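Local coordinates for protein of unknown function with a cupin-like fold (Ralstonia eutropha, PDB 3CJX) that is of unknown function but adopts a cupin-like fold and belongs to the ChrR-like cupin family, at residues Thr30-Gly42 with Asn151-Tyr163. Residues are numbered along the deposited sequence; the frame is centred on the assembly and turned at random.
Sequences TDIFPLFMDPYNG and NGLRYIAAAVPTY. With SO4 (sulfate ion), chain I.
Three backbone hydrogen bonds join L35, M37, I156 and A158 in a ladder whose donors switch from one segment to the other. I156 N gives to L35 O at 2.7 Å, M37 N returns a bond to I156 O, and A158 N closes the series on M37 O with an N-H...O angle of 162°. I156 thus bonds through N to L35 and through O to M37, two residues on; with chain directions only 7° apart, this identifies parallel pairing, with F36 in register with I156 and M37 with A157.

Segment 151-163 thereby adds a short parallel edge strand, 156-157, to the cupin-like fold, beside strand 30-38 of an otherwise antiparallel sheet. Strand 30-38 carries a classic beta bulge at L35 and F36, both opposite V45 on its other neighbour, strand 43-50.

Apolar and aromatic contacts flank the ladder. L153 sets CD1 over the centre of the F33 ring, 3.7 Å from the centroid and 14° off the normal, a CH-pi contact. The Y155 side chain crosses P34 at about a right angle, bringing CD1 to 3.7 Å from P34 CG. M37, a selenomethionine, puts CG 3.8 Å from Y155 CE2, and its SE approaches the ring obliquely, 4.8 Å from the centroid, a Met-aromatic contact. Y155 OH is hydrogen-bonded to D143 OD1 of helix 135-148, whose V142 and I146 also touch the Y155 side chain. On the sheet face that bears both F36 and I156, I156 CG2 lies 3.6 Å from F36 CD1.

Beyond the ladder, the Y40 ring receives V160 CA over one face, 3.6 Å from its centroid, while P39 CB from its own segment lies over the opposite face. A158 CB rests against the D38 carboxylate, which is engaged by N41 N: this bond to OD1, 2.9 Å long, comes from above the carboxylate plane and forms an Asx motif.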
loop_
_atom_site.group_PDB
_atom_site.type_symbol
_atom_site.label_atom_id
_atom_site.label_comp_id
_atom_site.label_asym_id
_atom_site.label_seq_id
_atom_site.Cartn_x
_atom_site.Cartn_y
_atom_site.Cartn_z
ATOM N N THR A 30 -10.283 1.979 -1.267
ATOM C CA THR A 30 -8.932 1.592 -0.897
ATOM C C THR A 30 -8.764 1.737 0.622
ATOM O O THR A 30 -8.585 2.841 1.136
ATOM C CB THR A 30 -7.885 2.425 -1.641
ATOM O OG1 THR A 30 -8.086 2.283 -3.048
ATOM C CG2 THR A 30 -6.502 1.962 -1.300
ATOM N N ASP A 31 -8.858 0.614 1.330
ATOM C CA ASP A 31 -8.687 0.570 2.779
ATOM C C ASP A 31 -7.320 -0.039 3.142
ATOM O O ASP A 31 -6.949 -1.091 2.638
ATOM C CB ASP A 31 -9.821 -0.246 3.375
ATOM C CG ASP A 31 -11.176 0.345 3.058
ATOM O OD1 ASP A 31 -11.244 1.567 2.840
ATOM O OD2 ASP A 31 -12.180 -0.398 3.045
ATOM N N ILE A 32 -6.597 0.596 4.054
ATOM C CA ILE A 32 -5.234 0.187 4.400
ATOM C C ILE A 32 -5.068 -0.107 5.864
ATOM O O ILE A 32 -5.759 0.482 6.718
ATOM C CB ILE A 32 -4.214 1.355 4.183
ATOM C CG1 ILE A 32 -4.340 1.959 2.820
ATOM C CG2 ILE A 32 -2.785 0.890 4.268
ATOM C CD1 ILE A 32 -3.962 0.981 1.751
ATOM N N PHE A 33 -4.132 -1.010 6.143
ATOM C CA PHE A 33 -3.674 -1.250 7.494
ATOM C C PHE A 33 -2.146 -1.123 7.417
ATOM O O PHE A 33 -1.493 -1.990 6.857
ATOM C CB PHE A 33 -4.100 -2.614 8.038
ATOM C CG PHE A 33 -4.088 -2.679 9.540
ATOM C CD1 PHE A 33 -2.922 -2.400 10.250
ATOM C CD2 PHE A 33 -5.233 -2.990 10.240
ATOM C CE1 PHE A 33 -2.894 -2.432 11.614
ATOM C CE2 PHE A 33 -5.218 -3.036 11.608
ATOM C CZ PHE A 33 -4.037 -2.761 12.301
ATOM N N PRO A 34 -1.575 -0.043 7.976
ATOM C CA PRO A 34 -0.137 0.088 7.878
ATOM C C PRO A 34 0.564 -0.898 8.791
ATOM O O PRO A 34 0.040 -1.233 9.843
ATOM C CB PRO A 34 0.111 1.523 8.355
ATOM C CG PRO A 34 -0.993 1.790 9.289
ATOM C CD PRO A 34 -2.170 1.061 8.751
ATOM N N LEU A 35 1.723 -1.375 8.356
ATOM C CA LEU A 35 2.545 -2.309 9.122
ATOM C C LEU A 35 3.919 -1.688 9.425
ATOM O O LEU A 35 4.260 -1.472 10.593
ATOM C CB LEU A 35 2.675 -3.646 8.369
ATOM C CG LEU A 35 1.315 -4.209 7.933
ATOM C CD1 LEU A 35 1.455 -5.451 7.069
ATOM C CD2 LEU A 35 0.477 -4.482 9.186
ATOM N N PHE A 36 4.668 -1.365 8.367
ATOM C CA PHE A 36 6.010 -0.798 8.488
ATOM C C PHE A 36 6.188 0.389 7.550
ATOM O O PHE A 36 5.917 0.272 6.371
ATOM C CB PHE A 36 7.058 -1.869 8.174
ATOM C CG PHE A 36 8.464 -1.412 8.379
ATOM C CD1 PHE A 36 9.066 -1.542 9.612
ATOM C CD2 PHE A 36 9.184 -0.845 7.343
ATOM C CE1 PHE A 36 10.356 -1.117 9.812
ATOM C CE2 PHE A 36 10.472 -0.411 7.538
ATOM C CZ PHE A 36 11.060 -0.548 8.765
HETATM N N MSE A 37 6.663 1.524 8.076
HETATM C CA MSE A 37 6.872 2.738 7.266
HETATM C C MSE A 37 8.205 3.410 7.546
HETATM O O MSE A 37 8.461 3.859 8.661
HETATM C CB MSE A 37 5.759 3.729 7.514
HETATM C CG MSE A 37 4.433 3.066 7.506
HETATM SE SE MSE A 37 3.092 4.195 6.823
HETATM C CE MSE A 37 3.500 3.899 4.947
ATOM N N ASP A 38 9.039 3.484 6.517
ATOM C CA ASP A 38 10.378 4.069 6.603
ATOM C C ASP A 38 10.492 5.107 5.504
ATOM O O ASP A 38 10.951 4.791 4.413
ATOM C CB ASP A 38 11.443 2.978 6.424
ATOM C CG ASP A 38 12.866 3.501 6.554
ATOM O OD1 ASP A 38 13.081 4.732 6.436
ATOM O OD2 ASP A 38 13.787 2.670 6.769
ATOM N N PRO A 39 10.063 6.350 5.777
ATOM C CA PRO A 39 10.143 7.418 4.777
ATOM C C PRO A 39 11.556 7.783 4.338
ATOM O O PRO A 39 11.743 8.315 3.243
ATOM C CB PRO A 39 9.536 8.622 5.492
ATOM C CG PRO A 39 8.800 8.072 6.644
ATOM C CD PRO A 39 9.481 6.832 7.038
ATOM N N TYR A 40 12.537 7.458 5.163
ATOM C CA TYR A 40 13.904 7.846 4.910
ATOM C C TYR A 40 14.568 6.891 3.920
ATOM O O TYR A 40 15.298 7.345 3.054
ATOM C CB TYR A 40 14.620 8.026 6.254
ATOM C CG TYR A 40 13.717 8.855 7.152
ATOM C CD1 TYR A 40 13.496 10.207 6.884
ATOM C CD2 TYR A 40 13.001 8.267 8.188
ATOM C CE1 TYR A 40 12.616 10.968 7.658
ATOM C CE2 TYR A 40 12.127 9.014 8.965
ATOM C CZ TYR A 40 11.931 10.361 8.694
ATOM O OH TYR A 40 11.067 11.086 9.492
ATOM N N ASN A 41 14.282 5.594 3.996
ATOM C CA ASN A 41 14.794 4.643 2.990
ATOM C C ASN A 41 13.769 4.331 1.930
ATOM O O ASN A 41 13.987 3.446 1.098
ATOM C CB ASN A 41 15.200 3.338 3.642
ATOM C CG ASN A 41 16.332 3.515 4.564
ATOM O OD1 ASN A 41 17.195 4.385 4.356
ATOM N ND2 ASN A 41 16.354 2.704 5.617
ATOM N N GLY A 42 12.644 5.034 1.969
ATOM C CA GLY A 42 11.586 4.816 0.999
ATOM C C GLY A 42 11.112 3.374 1.006
ATOM O O GLY A 42 11.364 2.625 0.053
ATOM N N ASN A 151 -9.236 5.555 15.262
ATOM C CA ASN A 151 -8.761 4.185 15.199
ATOM C C ASN A 151 -7.611 4.040 16.181
ATOM O O ASN A 151 -6.695 4.867 16.183
ATOM C CB ASN A 151 -8.320 3.874 13.767
ATOM C CG ASN A 151 -8.088 2.398 13.529
ATOM O OD1 ASN A 151 -7.475 1.715 14.338
ATOM N ND2 ASN A 151 -8.582 1.903 12.405
ATOM N N GLY A 152 -7.648 2.986 16.997
ATOM C CA GLY A 152 -6.628 2.742 18.031
ATOM C C GLY A 152 -5.536 1.770 17.633
ATOM O O GLY A 152 -4.982 1.074 18.470
ATOM N N LEU A 153 -5.220 1.766 16.346
ATOM C CA LEU A 153 -4.196 0.914 15.748
ATOM C C LEU A 153 -2.787 1.471 15.952
ATOM O O LEU A 153 -2.615 2.655 16.247
ATOM C CB LEU A 153 -4.562 0.747 14.265
ATOM C CG LEU A 153 -3.719 0.865 13.015
ATOM C CD1 LEU A 153 -4.736 0.823 11.909
ATOM C CD2 LEU A 153 -2.914 2.143 12.912
ATOM N N ARG A 154 -1.797 0.588 15.829
ATOM C CA ARG A 154 -0.381 0.940 15.926
ATOM C C ARG A 154 0.341 0.284 14.778
ATOM O O ARG A 154 -0.061 -0.790 14.345
ATOM C CB ARG A 154 0.264 0.382 17.187
ATOM C CG ARG A 154 -0.349 0.802 18.495
ATOM C CD ARG A 154 0.525 0.309 19.657
ATOM N NE ARG A 154 0.704 -1.148 19.633
ATOM C CZ ARG A 154 1.570 -1.824 20.394
ATOM N NH1 ARG A 154 2.374 -1.198 21.257
ATOM N NH2 ARG A 154 1.643 -3.146 20.278
ATOM N N TYR A 155 1.412 0.919 14.308
ATOM C CA TYR A 155 2.246 0.366 13.240
ATOM C C TYR A 155 3.724 0.680 13.549
ATOM O O TYR A 155 4.029 1.433 14.467
ATOM C CB TYR A 155 1.802 0.886 11.857
ATOM C CG TYR A 155 2.005 2.373 11.664
ATOM C CD1 TYR A 155 1.020 3.276 12.040
ATOM C CD2 TYR A 155 3.184 2.873 11.112
ATOM C CE1 TYR A 155 1.195 4.632 11.881
ATOM C CE2 TYR A 155 3.374 4.236 10.947
ATOM C CZ TYR A 155 2.371 5.113 11.339
ATOM O OH TYR A 155 2.525 6.471 11.218
ATOM N N ILE A 156 4.634 0.088 12.788
ATOM C CA ILE A 156 6.056 0.285 13.010
ATOM C C ILE A 156 6.580 1.372 12.076
ATOM O O ILE A 156 6.236 1.392 10.890
ATOM C CB ILE A 156 6.837 -1.001 12.752
ATOM C CG1 ILE A 156 6.228 -2.159 13.532
ATOM C CG2 ILE A 156 8.308 -0.799 13.094
ATOM C CD1 ILE A 156 6.139 -1.911 14.973
ATOM N N ALA A 157 7.409 2.269 12.615
ATOM C CA ALA A 157 7.954 3.372 11.849
ATOM C C ALA A 157 9.425 3.565 12.162
ATOM O O ALA A 157 9.839 3.425 13.296
ATOM C CB ALA A 157 7.186 4.647 12.154
ATOM N N ALA A 158 10.210 3.874 11.137
ATOM C CA ALA A 158 11.636 4.125 11.298
ATOM C C ALA A 158 11.810 5.622 11.530
ATOM O O ALA A 158 11.220 6.425 10.811
ATOM C CB ALA A 158 12.391 3.679 10.056
ATOM N N ALA A 159 12.577 6.003 12.545
ATOM C CA ALA A 159 12.850 7.432 12.819
ATOM C C ALA A 159 13.894 8.004 11.848
ATOM O O ALA A 159 14.653 7.260 11.229
ATOM C CB ALA A 159 13.310 7.646 14.282
ATOM N N VAL A 160 13.917 9.327 11.724
ATOM C CA VAL A 160 14.858 9.985 10.826
ATOM C C VAL A 160 16.265 9.863 11.373
ATOM O O VAL A 160 16.455 9.976 12.578
ATOM C CB VAL A 160 14.552 11.491 10.644
ATOM C CG1 VAL A 160 14.759 12.258 11.960
ATOM C CG2 VAL A 160 15.418 12.074 9.528
ATOM N N PRO A 161 17.244 9.563 10.507
ATOM C CA PRO A 161 18.620 9.531 11.008
ATOM C C PRO A 161 19.087 10.891 11.516
ATOM O O PRO A 161 18.626 11.919 11.021
ATOM C CB PRO A 161 19.434 9.140 9.774
ATOM C CG PRO A 161 18.461 8.434 8.892
ATOM C CD PRO A 161 17.174 9.146 9.095
ATOM N N THR A 162 19.967 10.887 12.511
ATOM C CA THR A 162 20.530 12.120 13.047
ATOM C C THR A 162 21.985 11.850 13.359
ATOM O O THR A 162 22.500 10.803 12.972
ATOM C CB THR A 162 19.806 12.564 14.323
ATOM O OG1 THR A 162 20.043 11.612 15.366
ATOM C CG2 THR A 162 18.312 12.697 14.070
ATOM N N TYR A 163 22.650 12.790 14.024
ATOM C CA TYR A 163 24.024 12.581 14.425
ATOM C C TYR A 163 24.028 11.602 15.581
ATOM O O TYR A 163 23.129 11.619 16.411
ATOM C CB TYR A 163 24.688 13.888 14.820
ATOM C CG TYR A 163 24.887 14.823 13.651
ATOM C CD1 TYR A 163 25.912 14.608 12.745
ATOM C CD2 TYR A 163 24.062 15.922 13.449
ATOM C CE1 TYR A 163 26.108 15.454 11.660
ATOM C CE2 TYR A 163 24.252 16.780 12.369
ATOM C CZ TYR A 163 25.274 16.538 11.472
ATOM O OH TYR A 163 25.468 17.385 10.404
HETATM S S SO4 I . -10.305 0.304 17.572
HETATM O O1 SO4 I . -10.784 1.131 16.462
HETATM O O2 SO4 I . -10.324 -1.126 17.244
HETATM O O3 SO4 I . -11.145 0.526 18.753
HETATM O O4 SO4 I . -8.923 0.680 17.851
#